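Local coordinates for glutathione peroxidase-like protein (Trypanosoma brucei, PDB 3DWV), which probably reduces hydroperoxides as a glutathione peroxidase-type enzyme that draws its electrons from tryparedoxin, at residues P48-N53 against F150-I155; Y60-Y65 against I146-T151; V82-S87 against F113-K118; Q93-E98 against N120-N125. The protein carries 1 engineered substitution. All blocks are in the same frame, centred on the assembly; numbering follows the deposited sequence.

In the fold
Contacts 1 and 3 build on the central sheet of the thioredoxin fold, and contacts 2 and 4 join loops to it. Contact 1 pairs two central strands; contact 3 adds 113-118 along the edge strand 81-86, and Tyr52 bonds through its backbone to Leu83 and Phe85, joining the two. Contact 2 shares Phe150 and Thr151 with contact 1. Contact 4 reaches contact 2 through Asn122 ND2 to Ile146 O (2.9 Å) and contact 3 through Glu94 and the engineered Ser87. The predicted active-site residue Cys58, here disulfide-bonded to Cys106, has its side chain about 8 Å from that of Thr61, 10 Å from Phe150, 11 Å from Lys118 and 12 Å from Pro95.

Contact 1: residues P48-N53 against F150-I155; sequences PLLIYN and FTSFLI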
loop_
_atom_site.group_PDB
_atom_site.type_symbol
_atom_site.label_atom_id
_atom_site.label_comp_id
_atom_site.label_asym_id
_atom_site.label_seq_id
_atom_site.Cartn_x
_atom_site.Cartn_y
_atom_site.Cartn_z
ATOM N N PRO A 48 -7.181 11.350 -5.512
ATOM C CA PRO A 48 -5.990 10.733 -4.909
ATOM C C PRO A 48 -6.334 9.430 -4.218
ATOM O O PRO A 48 -7.505 9.107 -4.000
ATOM C CB PRO A 48 -5.521 11.805 -3.916
ATOM C CG PRO A 48 -6.746 12.602 -3.582
ATOM C CD PRO A 48 -7.651 12.538 -4.789
ATOM N N LEU A 49 -5.292 8.660 -3.876
ATOM C CA LEU A 49 -5.517 7.433 -3.156
ATOM C C LEU A 49 -4.246 7.098 -2.368
ATOM O O LEU A 49 -3.180 7.659 -2.630
ATOM C CB LEU A 49 -5.965 6.293 -4.059
ATOM C CG LEU A 49 -5.049 5.790 -5.173
ATOM C CD1 LEU A 49 -5.361 4.321 -5.458
ATOM C CD2 LEU A 49 -5.170 6.591 -6.472
ATOM N N LEU A 50 -4.381 6.196 -1.403
ATOM C CA LEU A 50 -3.266 5.712 -0.618
ATOM C C LEU A 50 -3.142 4.197 -0.814
ATOM O O LEU A 50 -4.193 3.563 -0.653
ATOM C CB LEU A 50 -3.511 5.909 0.875
ATOM C CG LEU A 50 -2.860 7.043 1.627
ATOM C CD1 LEU A 50 -3.232 6.913 3.104
ATOM C CD2 LEU A 50 -1.356 7.106 1.421
ATOM N N ILE A 51 -1.928 3.731 -1.125
ATOM C CA ILE A 51 -1.748 2.287 -1.332
ATOM C C ILE A 51 -0.807 1.736 -0.275
ATOM O O ILE A 51 0.372 2.098 -0.208
ATOM C CB ILE A 51 -1.233 1.951 -2.733
ATOM C CG1 ILE A 51 -2.164 2.533 -3.821
ATOM C CG2 ILE A 51 -1.044 0.439 -2.872
ATOM C CD1 ILE A 51 -1.616 2.262 -5.239
ATOM N N TYR A 52 -1.418 0.870 0.549
ATOM C CA TYR A 52 -0.678 0.176 1.576
ATOM C C TYR A 52 -0.320 -1.279 1.279
ATOM O O TYR A 52 -1.157 -1.943 0.642
ATOM C CB TYR A 52 -1.551 0.125 2.820
ATOM C CG TYR A 52 -1.770 1.385 3.610
ATOM C CD1 TYR A 52 -2.746 2.306 3.288
ATOM C CD2 TYR A 52 -0.971 1.636 4.734
ATOM C CE1 TYR A 52 -2.923 3.464 4.055
ATOM C CE2 TYR A 52 -1.159 2.772 5.498
ATOM C CZ TYR A 52 -2.123 3.688 5.159
ATOM O OH TYR A 52 -2.308 4.822 5.925
ATOM N N ASN A 53 0.841 -1.743 1.717
ATOM C CA ASN A 53 1.082 -3.193 1.808
ATOM C C ASN A 53 0.684 -3.685 3.202
ATOM O O ASN A 53 0.921 -2.969 4.171
ATOM C CB ASN A 53 2.540 -3.566 1.495
ATOM C CG ASN A 53 3.538 -2.911 2.453
ATOM O OD1 ASN A 53 3.755 -1.702 2.330
ATOM N ND2 ASN A 53 4.162 -3.631 3.382
ATOM N N PHE A 150 2.317 -2.058 6.374
ATOM C CA PHE A 150 1.589 -0.794 6.432
ATOM C C PHE A 150 2.437 0.409 6.027
ATOM O O PHE A 150 2.150 1.573 6.345
ATOM C CB PHE A 150 0.943 -0.488 7.814
ATOM C CG PHE A 150 -0.401 -1.231 7.872
ATOM C CD1 PHE A 150 -0.459 -2.571 8.219
ATOM C CD2 PHE A 150 -1.591 -0.578 7.582
ATOM C CE1 PHE A 150 -1.698 -3.203 8.260
ATOM C CE2 PHE A 150 -2.820 -1.210 7.584
ATOM C CZ PHE A 150 -2.878 -2.558 7.943
ATOM N N THR A 151 3.480 0.176 5.227
ATOM C CA THR A 151 4.049 1.285 4.446
ATOM C C THR A 151 3.011 1.710 3.418
ATOM O O THR A 151 2.202 0.876 2.971
ATOM C CB THR A 151 5.349 0.877 3.752
ATOM O OG1 THR A 151 6.324 0.707 4.783
ATOM C CG2 THR A 151 5.913 1.919 2.780
ATOM N N SER A 152 2.974 3.020 3.073
ATOM C CA SER A 152 2.028 3.456 2.038
ATOM C C SER A 152 2.683 4.416 1.051
ATOM O O SER A 152 3.717 5.040 1.341
ATOM C CB SER A 152 0.783 4.129 2.626
ATOM O OG SER A 152 1.068 5.241 3.447
ATOM N N PHE A 153 1.989 4.478 -0.102
ATOM C CA PHE A 153 2.298 5.449 -1.112
ATOM C C PHE A 153 1.063 6.313 -1.362
ATOM O O PHE A 153 -0.023 5.794 -1.601
ATOM C CB PHE A 153 2.720 4.823 -2.441
ATOM C CG PHE A 153 4.008 3.998 -2.286
ATOM C CD1 PHE A 153 3.956 2.668 -1.846
ATOM C CD2 PHE A 153 5.221 4.626 -2.592
ATOM C CE1 PHE A 153 5.162 1.994 -1.739
ATOM C CE2 PHE A 153 6.413 3.934 -2.449
ATOM C CZ PHE A 153 6.363 2.629 -1.990
ATOM N N LEU A 154 1.258 7.629 -1.297
ATOM C CA LEU A 154 0.222 8.571 -1.711
ATOM C C LEU A 154 0.318 8.842 -3.220
ATOM O O LEU A 154 1.397 9.171 -3.728
ATOM C CB LEU A 154 0.356 9.870 -0.954
ATOM C CG LEU A 154 -0.735 10.907 -1.141
ATOM C CD1 LEU A 154 -2.127 10.475 -0.708
ATOM C CD2 LEU A 154 -0.345 12.149 -0.323
ATOM N N ILE A 155 -0.805 8.651 -3.889
ATOM C CA ILE A 155 -0.915 8.739 -5.338
ATOM C C ILE A 155 -1.741 9.983 -5.708
ATOM O O ILE A 155 -2.818 10.204 -5.090
ATOM C CB ILE A 155 -1.631 7.485 -5.850
ATOM C CG1 ILE A 155 -1.052 6.172 -5.277
ATOM C CG2 ILE A 155 -1.668 7.523 -7.372
ATOM C CD1 ILE A 155 0.435 5.971 -5.495
#
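Phe153 O is gripped twice by the strand opposite: Ile51 N donates a nearly straight hydrogen bond of 2.8 Å to it, and Leu50 CA makes a CA-H...O contact with the same oxygen. Phe153 N returns a bond to Ile51 O, and Leu49 and Ile155 repeat the reciprocal pattern, with Ile155 N 2.9 Å from Leu49 O. This antiparallel ladder lies at the heart of the thioredoxin fold, where strand 49-54 of the beta-alpha-beta half meets strand 152-155 of the C-terminal beta-beta-alpha half. On the face carrying Leu50 and Leu154, Ser152 CB sits squarely above the Tyr52 ring, 3.6 Å from its centroid in a CH-pi contact. Phe150 O comes to the edge of that ring, 3.5 Å from Tyr52 CD2, while the Phe150 ring lies oblique to it, the planes at 60°. On the other face, Leu49 CG is tucked between its own backbone N and carbonyl carbon (chi1 62°), which brings CD2 to 3.7 Å from Ile155 CB. Ile51 CD1 reaches Ile155 CG1 farther along. Just before strand 152-155 begins, Phe150 N bonds to Asn53 O at 2.8 Å, and Asn53 turns its amide nitrogen to Trp148 O.

Contact 2: residues Y60-Y65 against I146-T151; sequences YTKGGY and IKWNFT
A type I' turn from Thr61 to Gly64, leading into helix 64-75, is laid against the type II turn from Trp148 to Thr151, and Phe150 is the residue of the second turn that meets the first. Its positive phi of 67° suits the third position of such a turn, and its CB points toward the helix start. The N-terminal end of the helix settles on the ring: Tyr65 N stands 3.4 Å above its plane, offset toward the rim, with Thr61 CB over the same face. Gly64, without a side chain, lets its backbone come close, Gly64 C lying 3.3 Å from Phe150 CD2. In this thioredoxin-type fold the helix follows the loop that carries Cys58, the predicted active-site residue, whose side chain is about 8 Å from that of Thr61. Thr61 has two jobs there: CG2 meets Phe150 CE1 at 3.7 Å, while OG1, lodged between its own N and carbonyl carbon (chi1 63°), accepts a straight bond from Tyr65 N at 2.9 Å. Between the backbones one water bridges, donating to Asn149 O at 2.9 Å and weakly to Thr61 O. Pro167 touches Lys62 and Trp148 from a third loop.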
loop_
_atom_site.group_PDB
_atom_site.type_symbol
_atom_site.label_atom_id
_atom_site.label_comp_id
_atom_site.label_asym_id
_atom_site.label_seq_id
_atom_site.Cartn_x
_atom_site.Cartn_y
_atom_site.Cartn_z
ATOM N N TYR A 60 -0.417 -5.810 16.049
ATOM C CA TYR A 60 0.280 -4.534 16.028
ATOM C C TYR A 60 0.552 -4.087 14.593
ATOM O O TYR A 60 0.944 -4.957 13.809
ATOM C CB TYR A 60 1.633 -4.570 16.828
ATOM C CG TYR A 60 1.248 -5.010 18.241
ATOM C CD1 TYR A 60 0.685 -4.183 19.205
ATOM C CD2 TYR A 60 1.387 -6.359 18.545
ATOM C CE1 TYR A 60 0.319 -4.653 20.479
ATOM C CE2 TYR A 60 1.030 -6.852 19.803
ATOM C CZ TYR A 60 0.519 -6.005 20.751
ATOM O OH TYR A 60 0.149 -6.519 21.969
ATOM N N THR A 61 0.335 -2.800 14.276
ATOM C CA THR A 61 0.705 -2.266 12.951
ATOM C C THR A 61 1.467 -0.954 13.095
ATOM O O THR A 61 1.609 -0.213 12.106
ATOM C CB THR A 61 -0.550 -2.078 12.069
ATOM O OG1 THR A 61 -1.443 -1.116 12.651
ATOM C CG2 THR A 61 -1.399 -3.354 11.931
ATOM N N LYS A 62 1.950 -0.505 14.270
ATOM C CA LYS A 62 2.586 0.810 14.404
ATOM C C LYS A 62 1.659 2.009 14.129
ATOM O O LYS A 62 2.030 3.170 13.784
ATOM C CB LYS A 62 3.814 0.919 13.494
ATOM C CG LYS A 62 4.742 -0.261 13.575
ATOM C CD LYS A 62 6.052 -0.049 12.850
ATOM C CE LYS A 62 7.064 -1.135 13.164
ATOM N NZ LYS A 62 7.473 -1.201 14.599
ATOM N N GLY A 63 0.373 1.715 14.281
ATOM C CA GLY A 63 -0.682 2.704 14.026
ATOM C C GLY A 63 -1.237 2.666 12.625
ATOM O O GLY A 63 -2.168 3.389 12.307
ATOM N N GLY A 64 -0.678 1.874 11.706
ATOM C CA GLY A 64 -1.030 1.849 10.296
ATOM C C GLY A 64 -2.461 1.465 10.021
ATOM O O GLY A 64 -3.133 2.144 9.211
ATOM N N TYR A 65 -2.947 0.406 10.691
ATOM C CA TYR A 65 -4.369 0.121 10.527
ATOM C C TYR A 65 -5.269 1.305 10.872
ATOM O O TYR A 65 -6.283 1.599 10.189
ATOM C CB TYR A 65 -4.774 -1.064 11.430
ATOM C CG TYR A 65 -6.275 -1.301 11.454
ATOM C CD1 TYR A 65 -6.836 -2.088 10.450
ATOM C CD2 TYR A 65 -7.152 -0.806 12.432
ATOM C CE1 TYR A 65 -8.200 -2.343 10.427
ATOM C CE2 TYR A 65 -8.496 -1.045 12.395
ATOM C CZ TYR A 65 -9.016 -1.819 11.383
ATOM O OH TYR A 65 -10.359 -2.040 11.410
ATOM N N ILE A 146 10.645 -2.256 0.617
ATOM C CA ILE A 146 9.621 -1.980 1.653
ATOM C C ILE A 146 10.016 -2.691 2.934
ATOM O O ILE A 146 10.095 -3.935 2.923
ATOM C CB ILE A 146 8.248 -2.525 1.190
ATOM C CG1 ILE A 146 7.800 -1.934 -0.155
ATOM C CG2 ILE A 146 7.169 -2.362 2.253
ATOM C CD1 ILE A 146 7.562 -0.450 -0.183
ATOM N N LYS A 147 10.234 -1.941 4.013
ATOM C CA LYS A 147 10.766 -2.580 5.256
ATOM C C LYS A 147 9.662 -3.046 6.153
ATOM O O LYS A 147 9.817 -4.053 6.839
ATOM C CB LYS A 147 11.691 -1.558 5.926
ATOM C CG LYS A 147 13.004 -1.388 5.118
ATOM C CD LYS A 147 13.659 -0.048 5.435
ATOM C CE LYS A 147 13.135 1.068 4.550
ATOM N NZ LYS A 147 13.633 0.880 3.161
ATOM N N TRP A 148 8.535 -2.329 6.167
ATOM C CA TRP A 148 7.489 -2.472 7.159
ATOM C C TRP A 148 6.113 -2.817 6.606
ATOM O O TRP A 148 5.720 -2.279 5.561
ATOM C CB TRP A 148 7.293 -1.138 7.906
ATOM C CG TRP A 148 8.560 -0.425 8.258
ATOM C CD1 TRP A 148 9.029 0.746 7.723
ATOM C CD2 TRP A 148 9.524 -0.837 9.236
ATOM N NE1 TRP A 148 10.224 1.064 8.317
ATOM C CE2 TRP A 148 10.554 0.116 9.244
ATOM C CE3 TRP A 148 9.598 -1.942 10.097
ATOM C CZ2 TRP A 148 11.670 0.020 10.088
ATOM C CZ3 TRP A 148 10.700 -2.032 10.925
ATOM C CH2 TRP A 148 11.710 -1.066 10.914
ATOM N N ASN A 149 5.383 -3.657 7.345
ATOM C CA ASN A 149 3.959 -3.757 7.014
ATOM C C ASN A 149 3.316 -2.380 7.167
ATOM O O ASN A 149 3.751 -1.576 8.013
ATOM C CB ASN A 149 3.349 -4.813 7.928
ATOM C CG ASN A 149 3.768 -6.208 7.488
ATOM O OD1 ASN A 149 4.082 -7.108 8.277
ATOM N ND2 ASN A 149 3.769 -6.388 6.180
ATOM N N PHE A 150 2.317 -2.058 6.374
ATOM C CA PHE A 150 1.589 -0.794 6.432
ATOM C C PHE A 150 2.437 0.409 6.027
ATOM O O PHE A 150 2.150 1.573 6.345
ATOM C CB PHE A 150 0.943 -0.488 7.814
ATOM C CG PHE A 150 -0.401 -1.231 7.872
ATOM C CD1 PHE A 150 -0.459 -2.571 8.219
ATOM C CD2 PHE A 150 -1.591 -0.578 7.582
ATOM C CE1 PHE A 150 -1.698 -3.203 8.260
ATOM C CE2 PHE A 150 -2.820 -1.210 7.584
ATOM C CZ PHE A 150 -2.878 -2.558 7.943
ATOM N N THR A 151 3.480 0.176 5.227
ATOM C CA THR A 151 4.049 1.285 4.446
ATOM C C THR A 151 3.011 1.710 3.418
ATOM O O THR A 151 2.202 0.876 2.971
ATOM C CB THR A 151 5.349 0.877 3.752
ATOM O OG1 THR A 151 6.324 0.707 4.783
ATOM C CG2 THR A 151 5.913 1.919 2.780
HETATM O O HOH W 1 3.738 -2.046 10.855
#

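Contact 3: residues V82-S87 against F113-K118; sequences VLAFPS and FPIMAK. Engineered in segment 82-87: Ser87 (natural residue Cys).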
loop_
_atom_site.group_PDB
_atom_site.type_symbol
_atom_site.label_atom_id
_atom_site.label_comp_id
_atom_site.label_asym_id
_atom_site.label_seq_id
_atom_site.Cartn_x
_atom_site.Cartn_y
_atom_site.Cartn_z
ATOM N N VAL A 82 -8.460 3.944 -0.204
ATOM C CA VAL A 82 -7.262 3.256 0.289
ATOM C C VAL A 82 -7.288 1.869 -0.338
ATOM O O VAL A 82 -8.374 1.235 -0.265
ATOM C CB VAL A 82 -7.314 3.185 1.824
ATOM C CG1 VAL A 82 -6.251 2.236 2.338
ATOM C CG2 VAL A 82 -7.206 4.606 2.386
ATOM N N LEU A 83 -6.185 1.390 -0.907
ATOM C CA LEU A 83 -6.130 0.028 -1.404
ATOM C C LEU A 83 -5.070 -0.753 -0.635
ATOM O O LEU A 83 -3.980 -0.176 -0.428
ATOM C CB LEU A 83 -5.711 -0.006 -2.876
ATOM C CG LEU A 83 -6.621 0.744 -3.849
ATOM C CD1 LEU A 83 -6.095 0.590 -5.275
ATOM C CD2 LEU A 83 -8.044 0.196 -3.836
ATOM N N ALA A 84 -5.338 -2.009 -0.274
ATOM C CA ALA A 84 -4.368 -2.786 0.486
ATOM C C ALA A 84 -3.866 -4.000 -0.320
ATOM O O ALA A 84 -4.683 -4.778 -0.759
ATOM C CB ALA A 84 -4.947 -3.280 1.822
ATOM N N PHE A 85 -2.540 -4.110 -0.446
ATOM C CA PHE A 85 -1.941 -5.286 -1.061
ATOM C C PHE A 85 -1.315 -6.177 0.000
ATOM O O PHE A 85 -0.303 -5.751 0.598
ATOM C CB PHE A 85 -0.829 -4.893 -2.058
ATOM C CG PHE A 85 -1.380 -4.357 -3.364
ATOM C CD1 PHE A 85 -1.696 -3.021 -3.473
ATOM C CD2 PHE A 85 -1.555 -5.172 -4.479
ATOM C CE1 PHE A 85 -2.150 -2.487 -4.660
ATOM C CE2 PHE A 85 -2.023 -4.658 -5.668
ATOM C CZ PHE A 85 -2.331 -3.312 -5.760
ATOM N N PRO A 86 -1.886 -7.328 0.323
ATOM C CA PRO A 86 -1.229 -8.200 1.307
ATOM C C PRO A 86 -0.025 -8.925 0.706
ATOM O O PRO A 86 -0.085 -9.337 -0.460
ATOM C CB PRO A 86 -2.323 -9.200 1.690
ATOM C CG PRO A 86 -3.588 -8.601 1.151
ATOM C CD PRO A 86 -3.186 -7.884 -0.113
ATOM N N SER A 87 1.035 -9.064 1.490
ATOM C CA SER A 87 2.215 -9.809 1.035
ATOM C C SER A 87 1.929 -11.307 1.033
ATOM O O SER A 87 1.275 -11.810 1.959
ATOM C CB SER A 87 3.421 -9.571 1.929
ATOM O OG SER A 87 4.483 -10.471 1.558
ATOM N N PHE A 113 -11.798 -1.054 3.615
ATOM C CA PHE A 113 -11.329 -0.626 2.281
ATOM C C PHE A 113 -10.976 -1.845 1.447
ATOM O O PHE A 113 -10.851 -2.928 2.045
ATOM C CB PHE A 113 -10.144 0.326 2.414
ATOM C CG PHE A 113 -9.129 0.022 3.502
ATOM C CD1 PHE A 113 -8.138 -0.913 3.299
ATOM C CD2 PHE A 113 -9.122 0.622 4.733
ATOM C CE1 PHE A 113 -7.160 -1.233 4.227
ATOM C CE2 PHE A 113 -8.169 0.358 5.690
ATOM C CZ PHE A 113 -7.174 -0.611 5.480
ATOM N N PRO A 114 -10.823 -1.751 0.129
ATOM C CA PRO A 114 -10.459 -2.902 -0.705
ATOM C C PRO A 114 -9.099 -3.522 -0.423
ATOM O O PRO A 114 -8.078 -2.852 -0.254
ATOM C CB PRO A 114 -10.434 -2.327 -2.133
ATOM C CG PRO A 114 -11.462 -1.219 -2.037
ATOM C CD PRO A 114 -11.093 -0.557 -0.707
ATOM N N ILE A 115 -9.145 -4.868 -0.444
ATOM C CA ILE A 115 -7.918 -5.648 -0.277
ATOM C C ILE A 115 -7.735 -6.487 -1.539
ATOM O O ILE A 115 -8.660 -7.128 -2.049
ATOM C CB ILE A 115 -7.929 -6.565 0.950
ATOM C CG1 ILE A 115 -8.285 -5.821 2.238
ATOM C CG2 ILE A 115 -6.621 -7.315 1.114
ATOM C CD1 ILE A 115 -8.810 -6.696 3.343
ATOM N N MET A 116 -6.518 -6.437 -2.029
ATOM C CA MET A 116 -6.221 -7.066 -3.315
ATOM C C MET A 116 -5.704 -8.485 -3.103
ATOM O O MET A 116 -5.518 -8.957 -1.969
ATOM C CB MET A 116 -5.268 -6.176 -4.124
ATOM C CG MET A 116 -5.798 -4.747 -4.328
ATOM S SD MET A 116 -7.216 -4.646 -5.453
ATOM C CE MET A 116 -8.555 -4.241 -4.333
ATOM N N ALA A 117 -5.490 -9.200 -4.227
ATOM C CA ALA A 117 -4.839 -10.509 -4.082
ATOM C C ALA A 117 -3.392 -10.378 -3.605
ATOM O O ALA A 117 -2.774 -9.329 -3.916
ATOM C CB ALA A 117 -4.806 -11.237 -5.425
ATOM N N LYS A 118 -2.858 -11.379 -2.916
ATOM C CA LYS A 118 -1.492 -11.404 -2.380
ATOM C C LYS A 118 -0.456 -11.323 -3.473
ATOM O O LYS A 118 -0.636 -11.912 -4.545
ATOM C CB LYS A 118 -1.241 -12.694 -1.570
ATOM C CG LYS A 118 -2.048 -12.656 -0.266
ATOM C CD LYS A 118 -1.804 -13.830 0.672
ATOM C CE LYS A 118 -2.013 -13.384 2.128
ATOM N NZ LYS A 118 -2.345 -14.522 3.032
#
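Two backbone hydrogen bonds join the strand to the loop through Ala84: its N donates to Pro114 O at 2.9 Å, and its O receives Met116 N at 2.8 Å, the latter with the donor almost in line with the carbonyl. They enclose a single bridge between Ala84 and Ile115. Pro114 and Pro86 have no N-H to give at the next positions on either side; pairing resumes past the segment, where Pro86 bonds to Ile119. Pro86 turns CD, not an N-H, to Met116 O, and Pro114 CD comes 3.3 Å from Val82 O, a buried oxygen with no hydrogen-bond partner. Weaker CA-H...O contacts extend the seam, among them Lys118 CA to Pro86 O at 3.2 Å. The two segments run in nearly the same direction, so 113-118 lies along 81-86, an outermost strand of the thioredoxin-fold sheet, on the side away from strand 49-54. Aromatic contacts flank the bridge. Val82 CG1, set anti to its backbone nitrogen (chi1 168°), rests over the centre of the Phe113 ring, 3.8 Å from the centroid, while Ala84 CB meets the same ring at its edge. Away from that ring, Met116 keeps CG beside its backbone nitrogen (chi1 -56°) and thereby over a face of Phe85, 4.0 Å from the centroid; bends at chi2 and chi3 then place CE and SD, the sulfur oblique at 5.5 Å in a Met-aromatic contact. Among purely apolar pairs, Leu83 CD2 touches Pro114 CB at 3.9 Å. The engineered Ser87 points away from the loop, its OG bonded to Glu94 and Gln89.

Contact 4: residues Q93-E98 against N120-N125; sequences QEPGNE and NVNGEN. Unlike the reference sequence in segment 93-98: Asn97 (reference Thr).
The carboxylate of Glu94 and the amide of Asn120 stand nearly perpendicular, their planes 84° apart, so that Asn120 ND2 meets Glu94 OE2 from above the carboxylate plane, 3.0 Å away, while the oxygen lies in the amide's own plane. Two more donors reach OE2: Gln93 NE2 on the anti lone pair, also at 3.0 Å, and Asn122 N on the syn side at 3.1 Å. Gln93 NE2 and Asn120 ND2 also donate to Phe90 O. OE1 uses its syn lone pair for Val121 N (2.9 Å) and has a second partner in the engineered Ser87. A bend at chi2 (-66°) folds the Glu94 chain to present both oxygens. So many donors would probably favour the ionised carboxylate. Both loops belong to the largely loop-built region of the thioredoxin fold between strand 81-86 and helix 128-136, which also carries Cys106. Gln93 and Asn122 run antiparallel alongside one another with amides almost at right angles, and Asn122 ND2 donates to Gln93 O at 3.0 Å, in plane with both groups; its second partner is Ile146 O. Next to the polar cluster, Val121 CG2 presses on the Pro95 ring, 3.3 Å from CD, a tight contact.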
loop_
_atom_site.group_PDB
_atom_site.type_symbol
_atom_site.label_atom_id
_atom_site.label_comp_id
_atom_site.label_asym_id
_atom_site.label_seq_id
_atom_site.Cartn_x
_atom_site.Cartn_y
_atom_site.Cartn_z
ATOM N N GLN A 93 12.223 -12.237 2.148
ATOM C CA GLN A 93 12.574 -10.832 2.041
ATOM C C GLN A 93 11.373 -9.909 2.078
ATOM O O GLN A 93 11.541 -8.706 1.780
ATOM C CB GLN A 93 13.334 -10.618 0.719
ATOM C CG GLN A 93 12.419 -10.622 -0.493
ATOM C CD GLN A 93 11.735 -11.952 -0.781
ATOM O OE1 GLN A 93 12.384 -12.981 -0.806
ATOM N NE2 GLN A 93 10.414 -11.990 -0.948
ATOM N N GLU A 94 10.197 -10.432 2.452
ATOM C CA GLU A 94 9.004 -9.560 2.499
ATOM C C GLU A 94 9.025 -8.644 3.718
ATOM O O GLU A 94 9.827 -8.827 4.651
ATOM C CB GLU A 94 7.749 -10.446 2.464
ATOM C CG GLU A 94 7.617 -11.116 1.084
ATOM C CD GLU A 94 7.352 -10.095 -0.015
ATOM O OE1 GLU A 94 6.250 -9.474 -0.013
ATOM O OE2 GLU A 94 8.257 -9.964 -0.876
ATOM N N PRO A 95 8.217 -7.600 3.679
ATOM C CA PRO A 95 8.252 -6.617 4.748
ATOM C C PRO A 95 7.981 -7.274 6.093
ATOM O O PRO A 95 7.314 -8.286 6.173
ATOM C CB PRO A 95 7.123 -5.632 4.408
ATOM C CG PRO A 95 6.946 -5.776 2.910
ATOM C CD PRO A 95 7.232 -7.215 2.618
ATOM N N GLY A 96 8.554 -6.630 7.111
ATOM C CA GLY A 96 8.358 -7.048 8.473
ATOM C C GLY A 96 9.291 -8.205 8.850
ATOM O O GLY A 96 10.253 -8.635 8.171
ATOM N N ASN A 97 8.946 -8.692 10.056
ATOM C CA ASN A 97 9.713 -9.793 10.651
ATOM C C ASN A 97 9.226 -11.155 10.192
ATOM O O ASN A 97 8.088 -11.605 10.408
ATOM C CB ASN A 97 9.620 -9.684 12.182
ATOM C CG ASN A 97 10.428 -10.760 12.892
ATOM O OD1 ASN A 97 10.945 -11.717 12.315
ATOM N ND2 ASN A 97 10.535 -10.581 14.202
ATOM N N GLU A 98 10.119 -11.889 9.524
ATOM C CA GLU A 98 9.686 -13.181 8.996
ATOM C C GLU A 98 9.357 -14.217 10.062
ATOM O O GLU A 98 8.670 -15.207 9.763
ATOM C CB GLU A 98 10.802 -13.696 8.070
ATOM C CG GLU A 98 12.166 -13.589 8.720
ATOM C CD GLU A 98 13.137 -14.670 8.278
ATOM O OE1 GLU A 98 13.072 -15.133 7.117
ATOM O OE2 GLU A 98 13.998 -15.082 9.096
ATOM N N ASN A 120 4.153 -10.388 -4.158
ATOM C CA ASN A 120 5.483 -10.133 -3.553
ATOM C C ASN A 120 5.714 -8.626 -3.636
ATOM O O ASN A 120 5.434 -8.045 -4.718
ATOM C CB ASN A 120 6.670 -10.856 -4.225
ATOM C CG ASN A 120 6.920 -12.262 -3.701
ATOM O OD1 ASN A 120 6.577 -13.266 -4.350
ATOM N ND2 ASN A 120 7.518 -12.326 -2.501
ATOM N N VAL A 121 6.179 -8.012 -2.522
ATOM C CA VAL A 121 6.390 -6.570 -2.733
ATOM C C VAL A 121 7.904 -6.322 -2.794
ATOM O O VAL A 121 8.257 -5.242 -3.274
ATOM C CB VAL A 121 5.771 -5.677 -1.690
ATOM C CG1 VAL A 121 4.241 -5.749 -1.691
ATOM C CG2 VAL A 121 6.244 -6.045 -0.301
ATOM N N ASN A 122 8.695 -7.298 -2.333
ATOM C CA ASN A 122 10.152 -7.225 -2.512
ATOM C C ASN A 122 10.697 -8.440 -3.289
ATOM O O ASN A 122 9.963 -9.394 -3.578
ATOM C CB ASN A 122 10.855 -7.103 -1.167
ATOM C CG ASN A 122 10.487 -5.869 -0.381
ATOM O OD1 ASN A 122 10.314 -4.795 -0.956
ATOM N ND2 ASN A 122 10.447 -6.021 0.951
ATOM N N GLY A 123 11.989 -8.423 -3.637
ATOM C CA GLY A 123 12.643 -9.539 -4.263
ATOM C C GLY A 123 12.474 -9.628 -5.766
ATOM O O GLY A 123 11.851 -8.756 -6.414
ATOM N N GLU A 124 13.046 -10.697 -6.317
ATOM C CA GLU A 124 13.037 -10.899 -7.758
ATOM C C GLU A 124 11.632 -10.974 -8.323
ATOM O O GLU A 124 11.419 -10.588 -9.491
ATOM C CB GLU A 124 13.776 -12.199 -8.120
ATOM C CG GLU A 124 13.062 -13.458 -7.668
ATOM C CD GLU A 124 13.886 -14.732 -7.728
ATOM O OE1 GLU A 124 15.053 -14.675 -8.179
ATOM O OE2 GLU A 124 13.324 -15.778 -7.302
ATOM N N ASN A 125 10.674 -11.462 -7.537
ATOM C CA ASN A 125 9.360 -11.474 -8.172
ATOM C C ASN A 125 8.456 -10.365 -7.650
ATOM O O ASN A 125 7.229 -10.499 -7.752
ATOM C CB ASN A 125 8.684 -12.853 -7.996
ATOM C CG ASN A 125 7.905 -13.086 -9.293
ATOM O OD1 ASN A 125 6.725 -13.392 -9.316
ATOM N ND2 ASN A 125 8.628 -12.906 -10.394
#